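PDB 2BDV: phage-related conserved hypothetical protein, BB2244 from Bordetella bronchiseptica, which is of unknown function but belongs to the SOS response associated peptidase (SRAP) family, whose studied members attach covalently to abasic sites in single-stranded DNA. Local coordinates for residues Ala6-Pro11 / Pro118-Gly123; Pro32-Pro37 / Ser201-Arg206; Arg47-Ala52 / Trp135-Glu140. One frame throughout, in Å; residues are numbered along the deposited sequence.

Contact 1 of 3, residues Ala6-Pro11 / Pro118-Gly123; sequences AQKSAP and PYYIHG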
loop_
_atom_site.group_PDB
_atom_site.type_symbol
_atom_site.label_atom_id
_atom_site.label_comp_id
_atom_site.label_asym_id
_atom_site.label_seq_id
_atom_site.Cartn_x
_atom_site.Cartn_y
_atom_site.Cartn_z
ATOM N N ALA A 6 2.564 8.793 0.899
ATOM C CA ALA A 6 3.068 9.760 1.863
ATOM C C ALA A 6 2.820 9.293 3.295
ATOM O O ALA A 6 1.710 8.898 3.643
ATOM C CB ALA A 6 2.411 11.129 1.634
ATOM N N GLN A 7 3.876 9.317 4.108
ATOM C CA GLN A 7 3.797 8.953 5.522
ATOM C C GLN A 7 4.367 10.139 6.299
ATOM O O GLN A 7 5.568 10.197 6.589
ATOM C CB GLN A 7 4.610 7.691 5.826
ATOM C CG GLN A 7 4.016 6.413 5.239
ATOM C CD GLN A 7 4.760 5.154 5.674
ATOM O OE1 GLN A 7 5.973 5.175 5.879
ATOM N NE2 GLN A 7 4.031 4.044 5.797
ATOM N N LYS A 8 3.497 11.090 6.626
ATOM C CA LYS A 8 3.913 12.286 7.346
ATOM C C LYS A 8 3.452 12.412 8.797
ATOM O O LYS A 8 3.978 13.240 9.541
ATOM C CB LYS A 8 3.505 13.526 6.555
ATOM C CG LYS A 8 2.169 13.436 5.854
ATOM C CD LYS A 8 2.073 14.537 4.800
ATOM C CE LYS A 8 0.667 14.666 4.250
ATOM N NZ LYS A 8 0.571 15.765 3.247
ATOM N N SER A 9 2.482 11.602 9.204
ATOM C CA SER A 9 2.009 11.647 10.582
ATOM C C SER A 9 2.971 10.913 11.494
ATOM O O SER A 9 3.782 10.105 11.045
ATOM C CB SER A 9 0.636 10.997 10.715
ATOM O OG SER A 9 -0.346 11.749 10.043
ATOM N N ALA A 10 2.874 11.204 12.785
ATOM C CA ALA A 10 3.709 10.553 13.774
ATOM C C ALA A 10 3.349 9.075 13.761
ATOM O O ALA A 10 2.182 8.715 13.630
ATOM C CB ALA A 10 3.439 11.142 15.148
ATOM N N PRO A 11 4.351 8.197 13.886
ATOM C CA PRO A 11 4.084 6.757 13.884
ATOM C C PRO A 11 3.069 6.318 14.949
ATOM O O PRO A 11 2.274 5.413 14.699
ATOM C CB PRO A 11 5.471 6.146 14.088
ATOM C CG PRO A 11 6.233 7.234 14.789
ATOM C CD PRO A 11 5.787 8.466 14.055
ATOM N N PRO A 118 1.122 15.782 -11.468
ATOM C CA PRO A 118 0.969 14.967 -10.258
ATOM C C PRO A 118 -0.117 15.489 -9.304
ATOM O O PRO A 118 -0.245 16.696 -9.098
ATOM C CB PRO A 118 2.365 15.023 -9.631
ATOM C CG PRO A 118 2.870 16.380 -10.050
ATOM C CD PRO A 118 2.430 16.467 -11.490
ATOM N N TYR A 119 -0.907 14.578 -8.740
ATOM C CA TYR A 119 -1.959 14.946 -7.792
ATOM C C TYR A 119 -1.726 14.228 -6.463
ATOM O O TYR A 119 -1.158 13.132 -6.430
ATOM C CB TYR A 119 -3.349 14.546 -8.318
ATOM C CG TYR A 119 -3.926 15.477 -9.355
ATOM C CD1 TYR A 119 -3.526 15.401 -10.689
ATOM C CD2 TYR A 119 -4.832 16.472 -8.995
ATOM C CE1 TYR A 119 -4.008 16.295 -11.641
ATOM C CE2 TYR A 119 -5.322 17.373 -9.939
ATOM C CZ TYR A 119 -4.902 17.281 -11.260
ATOM O OH TYR A 119 -5.353 18.196 -12.191
ATOM N N TYR A 120 -2.150 14.847 -5.367
ATOM C CA TYR A 120 -2.020 14.223 -4.051
ATOM C C TYR A 120 -3.450 13.910 -3.578
ATOM O O TYR A 120 -4.298 14.797 -3.568
ATOM C CB TYR A 120 -1.332 15.173 -3.052
ATOM C CG TYR A 120 -1.270 14.616 -1.641
ATOM C CD1 TYR A 120 -0.586 13.435 -1.374
ATOM C CD2 TYR A 120 -1.908 15.259 -0.583
ATOM C CE1 TYR A 120 -0.534 12.905 -0.099
ATOM C CE2 TYR A 120 -1.866 14.737 0.711
ATOM C CZ TYR A 120 -1.172 13.553 0.943
ATOM O OH TYR A 120 -1.099 13.006 2.210
ATOM N N ILE A 121 -3.708 12.650 -3.220
ATOM C CA ILE A 121 -5.031 12.198 -2.761
ATOM C C ILE A 121 -4.968 11.826 -1.285
ATOM O O ILE A 121 -4.019 11.178 -0.852
ATOM C CB ILE A 121 -5.536 10.915 -3.513
ATOM C CG1 ILE A 121 -5.561 11.127 -5.023
ATOM C CG2 ILE A 121 -6.954 10.590 -3.100
ATOM C CD1 ILE A 121 -4.238 11.003 -5.688
ATOM N N HIS A 122 -5.976 12.219 -0.509
ATOM C CA HIS A 122 -5.979 11.889 0.919
ATOM C C HIS A 122 -7.381 11.841 1.523
ATOM O O HIS A 122 -8.374 12.144 0.862
ATOM C CB HIS A 122 -5.130 12.908 1.680
ATOM C CG HIS A 122 -5.736 14.273 1.716
ATOM N ND1 HIS A 122 -6.798 14.593 2.534
ATOM C CD2 HIS A 122 -5.479 15.381 0.982
ATOM C CE1 HIS A 122 -7.171 15.838 2.301
ATOM N NE2 HIS A 122 -6.387 16.339 1.364
ATOM N N GLY A 123 -7.441 11.447 2.789
ATOM C CA GLY A 123 -8.701 11.373 3.501
ATOM C C GLY A 123 -8.680 12.356 4.663
ATOM O O GLY A 123 -7.878 13.288 4.673
#

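Contact 2 of 3, residues Pro32-Pro37 / Ser201-Arg206; sequences PRYNIP and SWYPVR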
loop_
_atom_site.group_PDB
_atom_site.type_symbol
_atom_site.label_atom_id
_atom_site.label_comp_id
_atom_site.label_asym_id
_atom_site.label_seq_id
_atom_site.Cartn_x
_atom_site.Cartn_y
_atom_site.Cartn_z
ATOM N N PRO A 32 9.263 12.340 9.012
ATOM C CA PRO A 32 8.175 12.051 8.073
ATOM C C PRO A 32 8.634 12.083 6.610
ATOM O O PRO A 32 9.525 12.851 6.241
ATOM C CB PRO A 32 7.148 13.139 8.394
ATOM C CG PRO A 32 8.007 14.292 8.802
ATOM C CD PRO A 32 9.052 13.636 9.682
ATOM N N ARG A 33 8.027 11.235 5.786
ATOM C CA ARG A 33 8.367 11.160 4.371
ATOM C C ARG A 33 7.151 11.498 3.523
ATOM O O ARG A 33 6.162 10.764 3.519
ATOM C CB ARG A 33 8.865 9.757 4.022
ATOM C CG ARG A 33 10.086 9.330 4.812
ATOM C CD ARG A 33 11.282 10.189 4.470
ATOM N NE ARG A 33 12.061 10.535 5.652
ATOM C CZ ARG A 33 13.135 11.316 5.632
ATOM N NH1 ARG A 33 13.783 11.584 6.758
ATOM N NH2 ARG A 33 13.565 11.824 4.483
ATOM N N TYR A 34 7.232 12.612 2.804
ATOM C CA TYR A 34 6.132 13.057 1.954
ATOM C C TYR A 34 6.182 12.402 0.568
ATOM O O TYR A 34 5.166 12.326 -0.118
ATOM C CB TYR A 34 6.163 14.594 1.820
ATOM C CG TYR A 34 4.912 15.221 1.202
ATOM C CD1 TYR A 34 3.639 14.974 1.737
ATOM C CD2 TYR A 34 5.001 16.065 0.086
ATOM C CE1 TYR A 34 2.485 15.553 1.173
ATOM C CE2 TYR A 34 3.851 16.649 -0.484
ATOM C CZ TYR A 34 2.599 16.384 0.065
ATOM O OH TYR A 34 1.466 16.934 -0.499
ATOM N N ASN A 35 7.357 11.914 0.173
ATOM C CA ASN A 35 7.533 11.288 -1.138
ATOM C C ASN A 35 8.159 9.908 -0.988
ATOM O O ASN A 35 9.379 9.782 -0.887
ATOM C CB ASN A 35 8.433 12.166 -2.012
ATOM C CG ASN A 35 8.564 11.646 -3.431
ATOM O OD1 ASN A 35 7.593 11.624 -4.194
ATOM N ND2 ASN A 35 9.771 11.224 -3.794
ATOM N N ILE A 36 7.324 8.872 -0.994
ATOM C CA ILE A 36 7.813 7.512 -0.819
ATOM C C ILE A 36 7.544 6.612 -2.015
ATOM O O ILE A 36 6.395 6.306 -2.337
ATOM C CB ILE A 36 7.181 6.863 0.425
ATOM C CG1 ILE A 36 7.459 7.726 1.659
ATOM C CG2 ILE A 36 7.724 5.460 0.608
ATOM C CD1 ILE A 36 6.781 7.236 2.921
ATOM N N PRO A 37 8.611 6.185 -2.703
ATOM C CA PRO A 37 8.461 5.311 -3.866
ATOM C C PRO A 37 8.808 3.876 -3.522
ATOM O O PRO A 37 9.269 3.585 -2.424
ATOM C CB PRO A 37 9.471 5.887 -4.842
ATOM C CG PRO A 37 10.627 6.170 -3.925
ATOM C CD PRO A 37 9.940 6.830 -2.716
ATOM N N SER A 201 -10.271 13.484 -0.942
ATOM C CA SER A 201 -10.239 14.746 -1.660
ATOM C C SER A 201 -8.818 14.779 -2.228
ATOM O O SER A 201 -7.964 14.006 -1.790
ATOM C CB SER A 201 -10.480 15.935 -0.717
ATOM O OG SER A 201 -9.473 16.032 0.274
ATOM N N TRP A 202 -8.558 15.645 -3.203
ATOM C CA TRP A 202 -7.222 15.713 -3.787
ATOM C C TRP A 202 -6.947 17.043 -4.452
ATOM O O TRP A 202 -7.869 17.786 -4.774
ATOM C CB TRP A 202 -7.039 14.585 -4.807
ATOM C CG TRP A 202 -8.098 14.554 -5.856
ATOM C CD1 TRP A 202 -8.145 15.293 -7.006
ATOM C CD2 TRP A 202 -9.290 13.767 -5.836
ATOM N NE1 TRP A 202 -9.297 15.012 -7.701
ATOM C CE2 TRP A 202 -10.019 14.077 -7.003
ATOM C CE3 TRP A 202 -9.819 12.827 -4.939
ATOM C CZ2 TRP A 202 -11.252 13.483 -7.301
ATOM C CZ3 TRP A 202 -11.047 12.233 -5.231
ATOM C CH2 TRP A 202 -11.748 12.564 -6.403
ATOM N N TYR A 203 -5.669 17.347 -4.642
ATOM C CA TYR A 203 -5.287 18.591 -5.292
ATOM C C TYR A 203 -4.005 18.393 -6.101
ATOM O O TYR A 203 -3.245 17.450 -5.863
ATOM C CB TYR A 203 -5.098 19.712 -4.255
ATOM C CG TYR A 203 -4.135 19.386 -3.131
ATOM C CD1 TYR A 203 -4.589 18.824 -1.931
ATOM C CD2 TYR A 203 -2.772 19.608 -3.279
ATOM C CE1 TYR A 203 -3.700 18.494 -0.910
ATOM C CE2 TYR A 203 -1.876 19.281 -2.271
ATOM C CZ TYR A 203 -2.338 18.726 -1.091
ATOM O OH TYR A 203 -1.441 18.397 -0.098
ATOM N N PRO A 204 -3.756 19.275 -7.084
ATOM C CA PRO A 204 -2.540 19.131 -7.884
ATOM C C PRO A 204 -1.345 19.646 -7.096
ATOM O O PRO A 204 -1.401 20.739 -6.525
ATOM C CB PRO A 204 -2.841 19.979 -9.116
ATOM C CG PRO A 204 -3.651 21.108 -8.536
ATOM C CD PRO A 204 -4.579 20.402 -7.565
ATOM N N VAL A 205 -0.276 18.859 -7.038
ATOM C CA VAL A 205 0.914 19.294 -6.321
ATOM C C VAL A 205 1.679 20.206 -7.271
ATOM O O VAL A 205 1.890 19.867 -8.433
ATOM C CB VAL A 205 1.792 18.093 -5.894
ATOM C CG1 VAL A 205 2.033 17.196 -7.063
ATOM C CG2 VAL A 205 3.114 18.594 -5.319
ATOM N N ARG A 206 2.081 21.367 -6.773
ATOM C CA ARG A 206 2.772 22.354 -7.590
ATOM C C ARG A 206 4.286 22.260 -7.496
ATOM O O ARG A 206 5.004 22.791 -8.344
ATOM C CB ARG A 206 2.275 23.746 -7.192
ATOM C CG ARG A 206 0.747 23.786 -7.039
ATOM C CD ARG A 206 0.219 25.166 -6.662
ATOM N NE ARG A 206 -1.143 25.115 -6.142
ATOM C CZ ARG A 206 -1.907 26.185 -5.938
ATOM N NH1 ARG A 206 -1.442 27.394 -6.221
ATOM N NH2 ARG A 206 -3.130 26.053 -5.436
#

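Contact 3 of 3, residues Arg47-Ala52 / Trp135-Glu140; sequences RLVDQA and WRRGAE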
loop_
_atom_site.group_PDB
_atom_site.type_symbol
_atom_site.label_atom_id
_atom_site.label_comp_id
_atom_site.label_asym_id
_atom_site.label_seq_id
_atom_site.Cartn_x
_atom_site.Cartn_y
_atom_site.Cartn_z
ATOM N N ARG A 47 1.191 -8.558 12.111
ATOM C CA ARG A 47 1.319 -9.568 13.152
ATOM C C ARG A 47 1.882 -10.826 12.488
ATOM O O ARG A 47 1.391 -11.936 12.698
ATOM C CB ARG A 47 -0.053 -9.846 13.773
ATOM C CG ARG A 47 -0.720 -8.582 14.281
ATOM C CD ARG A 47 -2.099 -8.849 14.832
ATOM N NE ARG A 47 -2.080 -9.732 15.995
ATOM C CZ ARG A 47 -3.181 -10.190 16.583
ATOM N NH1 ARG A 47 -3.098 -10.992 17.633
ATOM N NH2 ARG A 47 -4.371 -9.848 16.102
ATOM N N LEU A 48 2.926 -10.637 11.686
ATOM C CA LEU A 48 3.547 -11.734 10.949
ATOM C C LEU A 48 4.398 -12.688 11.780
ATOM O O LEU A 48 4.560 -13.855 11.421
ATOM C CB LEU A 48 4.397 -11.169 9.810
ATOM C CG LEU A 48 3.629 -10.297 8.818
ATOM C CD1 LEU A 48 4.584 -9.734 7.764
ATOM C CD2 LEU A 48 2.527 -11.114 8.181
ATOM N N VAL A 49 4.950 -12.191 12.880
ATOM C CA VAL A 49 5.783 -13.025 13.730
ATOM C C VAL A 49 5.139 -13.284 15.091
ATOM O O VAL A 49 4.962 -12.363 15.893
ATOM C CB VAL A 49 7.167 -12.383 13.941
ATOM C CG1 VAL A 49 8.080 -13.350 14.703
ATOM C CG2 VAL A 49 7.782 -12.009 12.586
ATOM N N ASP A 50 4.799 -14.548 15.333
ATOM C CA ASP A 50 4.179 -14.983 16.585
ATOM C C ASP A 50 2.925 -14.194 16.964
ATOM O O ASP A 50 2.712 -13.892 18.133
ATOM C CB ASP A 50 5.201 -14.901 17.721
ATOM C CG ASP A 50 6.218 -16.026 17.676
ATOM O OD1 ASP A 50 7.321 -15.827 18.225
ATOM O OD2 ASP A 50 5.916 -17.115 17.113
ATOM N N GLN A 51 2.109 -13.870 15.964
ATOM C CA GLN A 51 0.861 -13.136 16.154
ATOM C C GLN A 51 1.012 -11.803 16.884
ATOM O O GLN A 51 0.024 -11.166 17.217
ATOM C CB GLN A 51 -0.146 -14.015 16.906
ATOM C CG GLN A 51 -0.328 -15.398 16.297
ATOM C CD GLN A 51 -1.373 -16.238 17.027
ATOM O OE1 GLN A 51 -1.680 -17.360 16.617
ATOM N NE2 GLN A 51 -1.921 -15.698 18.113
ATOM N N ALA A 52 2.244 -11.370 17.114
ATOM C CA ALA A 52 2.475 -10.123 17.826
ATOM C C ALA A 52 2.237 -8.880 16.969
ATOM O O ALA A 52 2.673 -8.810 15.815
ATOM C CB ALA A 52 3.890 -10.105 18.397
ATOM N N TRP A 135 7.899 -11.218 3.390
ATOM C CA TRP A 135 8.906 -11.262 4.434
ATOM C C TRP A 135 8.374 -12.108 5.588
ATOM O O TRP A 135 7.167 -12.169 5.823
ATOM C CB TRP A 135 9.247 -9.860 4.933
ATOM C CG TRP A 135 10.246 -9.886 6.040
ATOM C CD1 TRP A 135 11.605 -9.929 5.923
ATOM C CD2 TRP A 135 9.965 -9.891 7.443
ATOM N NE1 TRP A 135 12.188 -9.955 7.172
ATOM C CE2 TRP A 135 11.199 -9.931 8.122
ATOM C CE3 TRP A 135 8.783 -9.864 8.194
ATOM C CZ2 TRP A 135 11.290 -9.946 9.514
ATOM C CZ3 TRP A 135 8.867 -9.880 9.576
ATOM C CH2 TRP A 135 10.113 -9.918 10.224
ATOM N N ARG A 136 9.280 -12.785 6.281
ATOM C CA ARG A 136 8.932 -13.616 7.428
ATOM C C ARG A 136 10.121 -13.553 8.383
ATOM O O ARG A 136 11.232 -13.226 7.965
ATOM C CB ARG A 136 8.679 -15.064 6.998
ATOM C CG ARG A 136 7.529 -15.250 6.018
ATOM C CD ARG A 136 6.154 -15.085 6.657
ATOM N NE ARG A 136 5.113 -15.376 5.670
ATOM C CZ ARG A 136 4.678 -14.519 4.751
ATOM N NH1 ARG A 136 5.176 -13.289 4.692
ATOM N NH2 ARG A 136 3.773 -14.914 3.861
ATOM N N ARG A 137 9.890 -13.866 9.655
ATOM C CA ARG A 137 10.945 -13.825 10.675
ATOM C C ARG A 137 12.227 -14.547 10.254
ATOM O O ARG A 137 12.189 -15.694 9.814
ATOM C CB ARG A 137 10.428 -14.424 11.994
ATOM C CG ARG A 137 11.239 -14.041 13.246
ATOM C CD ARG A 137 12.472 -14.922 13.462
ATOM N NE ARG A 137 12.124 -16.270 13.918
ATOM C CZ ARG A 137 13.001 -17.258 14.100
ATOM N NH1 ARG A 137 12.580 -18.445 14.517
ATOM N NH2 ARG A 137 14.293 -17.067 13.862
ATOM N N GLY A 138 13.359 -13.862 10.400
ATOM C CA GLY A 138 14.636 -14.448 10.037
ATOM C C GLY A 138 15.033 -14.205 8.591
ATOM O O GLY A 138 16.176 -14.458 8.209
ATOM N N ALA A 139 14.092 -13.711 7.791
ATOM C CA ALA A 139 14.342 -13.437 6.379
ATOM C C ALA A 139 14.997 -12.079 6.177
ATOM O O ALA A 139 14.788 -11.151 6.959
ATOM C CB ALA A 139 13.037 -13.501 5.592
ATOM N N GLU A 140 15.786 -11.962 5.116
ATOM C CA GLU A 140 16.458 -10.709 4.819
ATOM C C GLU A 140 15.454 -9.706 4.257
ATOM O O GLU A 140 14.417 -10.091 3.714
ATOM C CB GLU A 140 17.587 -10.954 3.828
ATOM C CG GLU A 140 18.808 -10.111 4.107
ATOM C CD GLU A 140 20.062 -10.722 3.533
ATOM O OE1 GLU A 140 20.361 -11.891 3.871
ATOM O OE2 GLU A 140 20.750 -10.035 2.749
HETATM O O HOH W 1 7.382 -14.789 10.584
#

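Contact 1 of 3, residues Ala6-Pro11 / Pro118-Gly123
The ring of Tyr120 meets Ala6 at one of its edges and Lys8 near the other, both coming obliquely from the same side of its plane, and following its side chain outward accounts for the whole contact. At CB the bond already heads for Ala6-Pro11; CG then stands anti to the backbone N (chi1 175°), carrying the ring out from its strand along that line. At one edge CE1 comes to 3.9 Å from Ala6 CB, an apolar touch. At the other edge CE2 faces the end of the Lys8 chain. The outermost atom, Tyr120 OH, makes the main touch with the lysine, 3.2 Å from Lys8 CE. Ala6 CB is a little further from this oxygen, at 4.0 Å from Tyr120 OH. Lys8 arrives from the opposite direction, its chain extended beyond CG, which lays the last carbon and the amino group alongside the phenol.

Such a long reach is needed because strands 5-7 and 116-123 are not neighbours. They belong to one antiparallel sheet with strand 101-107 between them, and the closest CA atoms, those of Ala6 and Tyr120, are 9.0 Å apart. Tyr120 thus bridges over the intervening strand, where its ring also meets that of Tyr103. Just beyond the strand end, Lys8 N and Ser9 OG are both held by the carboxylate of Asp100.

Chemically the contact joins a buried phenol ring to a methyl group and a partly exposed ammonium. A charged amino group here would probably polarise the phenol oxygen, though the modelled 3.4 Å from Lys8 NZ to Tyr120 OH is doubtful, because NZ crowds Tyr34 CE1.

Contact 2 of 3, residues Pro32-Pro37 / Ser201-Arg206
Tyr34 touches Tyr203 through a single pair of atoms, the two phenol oxygens, and no other pair of residues in these two segments comes as near. Arg33 comes first: its backbone pairs with Gln7 beside strand 5-7, and its NH1 turns back to the carbonyl of Ala30. At Tyr34 the chain turns a corner. Here CG lies anti to the backbone N (chi1 -168°), which sends the ring out across the sheet until its OH stands 3.3 Å from Tyr203 OH. Tyr34 is the donor, but the bond is weak: besides its length, the angle CZ-OH...OH is about 149° at Tyr34, far more open than a phenol hydrogen prefers.

Tyr203 sits on strand 201-204, an outermost strand of the four-stranded antiparallel sheet whose order is 5-7, 101-107, 116-123, 201-204. Pro32-Pro37 runs beside strand 5-7, at the other side of the sheet, so Tyr34 reaches over the sheet, its ring meeting that of Tyr120 on the way, toward Tyr203. The Tyr203 ring reaches the meeting point from a CB that does not aim at Tyr34, with CG between the backbone N and the carbonyl carbon (chi1 54°), and the two side chains approach from opposite directions.

Past the corner, Asn35 accepts a bond from Arg4 NH2 through OD1, and the backbone of Ile36 pairs with Ile5 while its buried side chain packs on Ile5 and Gln7. Pro37 closes the segment, its carbonyl bound by Thr40 OG1.

Contact 3 of 3, residues Arg47-Ala52 / Trp135-Glu140
Val49 packs against Trp135 and Arg137 where two tight turns lie side by side: a type I' turn, Val49-Ala52, at the tip of the hairpin joining strands 43-46 and 54-57, and a type II turn, Arg136-Ala139, in the loop between strands 126-133 and 147-151.

The close-packed part is Val49. Its CG1, anti to the backbone N, stands 3.5 Å from Arg137 CG, while CG2 comes obliquely to within 3.8 Å of Trp135 CZ3 and 3.6 Å of Arg137 CB. The valine and arginine side chains meet almost at right angles. Leu48 adds a lighter touch, its CD1 lying at the indole edge, 4.2 Å from Trp135 CE3.

Polar contact is indirect: one water links the turns, donating to Leu48 O and accepting from Arg137 N. The loose side is the exposed end of Arg137, whose chain bends at chi2 and chi3 and leads away from the hairpin, leaving its NE 6.5 Å from Asp50 OD1, opposite charges without contact. At the edge of the indole away from Val49, Trp135 NE1 gives its hydrogen to Ala139 O at 2.9 Å from well above the carbonyl plane.

From the N terminus, the chain first opens contact 1 at Ala6-Pro11, then contact 2 at Pro32-Pro37 and contact 3 at Arg47-Ala52. Contact 1 closes first, at Pro118-Gly123, contact 3 next, at Trp135-Glu140, and contact 2 last, at Ser201-Arg206. Contact 1 therefore crosses both of the others, whereas the loop of contact 3 lies wholly within that of contact 2. Contacts 1 and 2 have centres about 6 Å apart and share the four-stranded antiparallel sheet, joined by Gln7 N to Arg33 O (2.8 Å) and Tyr120 N to Tyr203 O (2.9 Å). Contact 3, its centre about 27 Å from that of contact 1, ties the 43-57 hairpin to a loop of the mixed sheet.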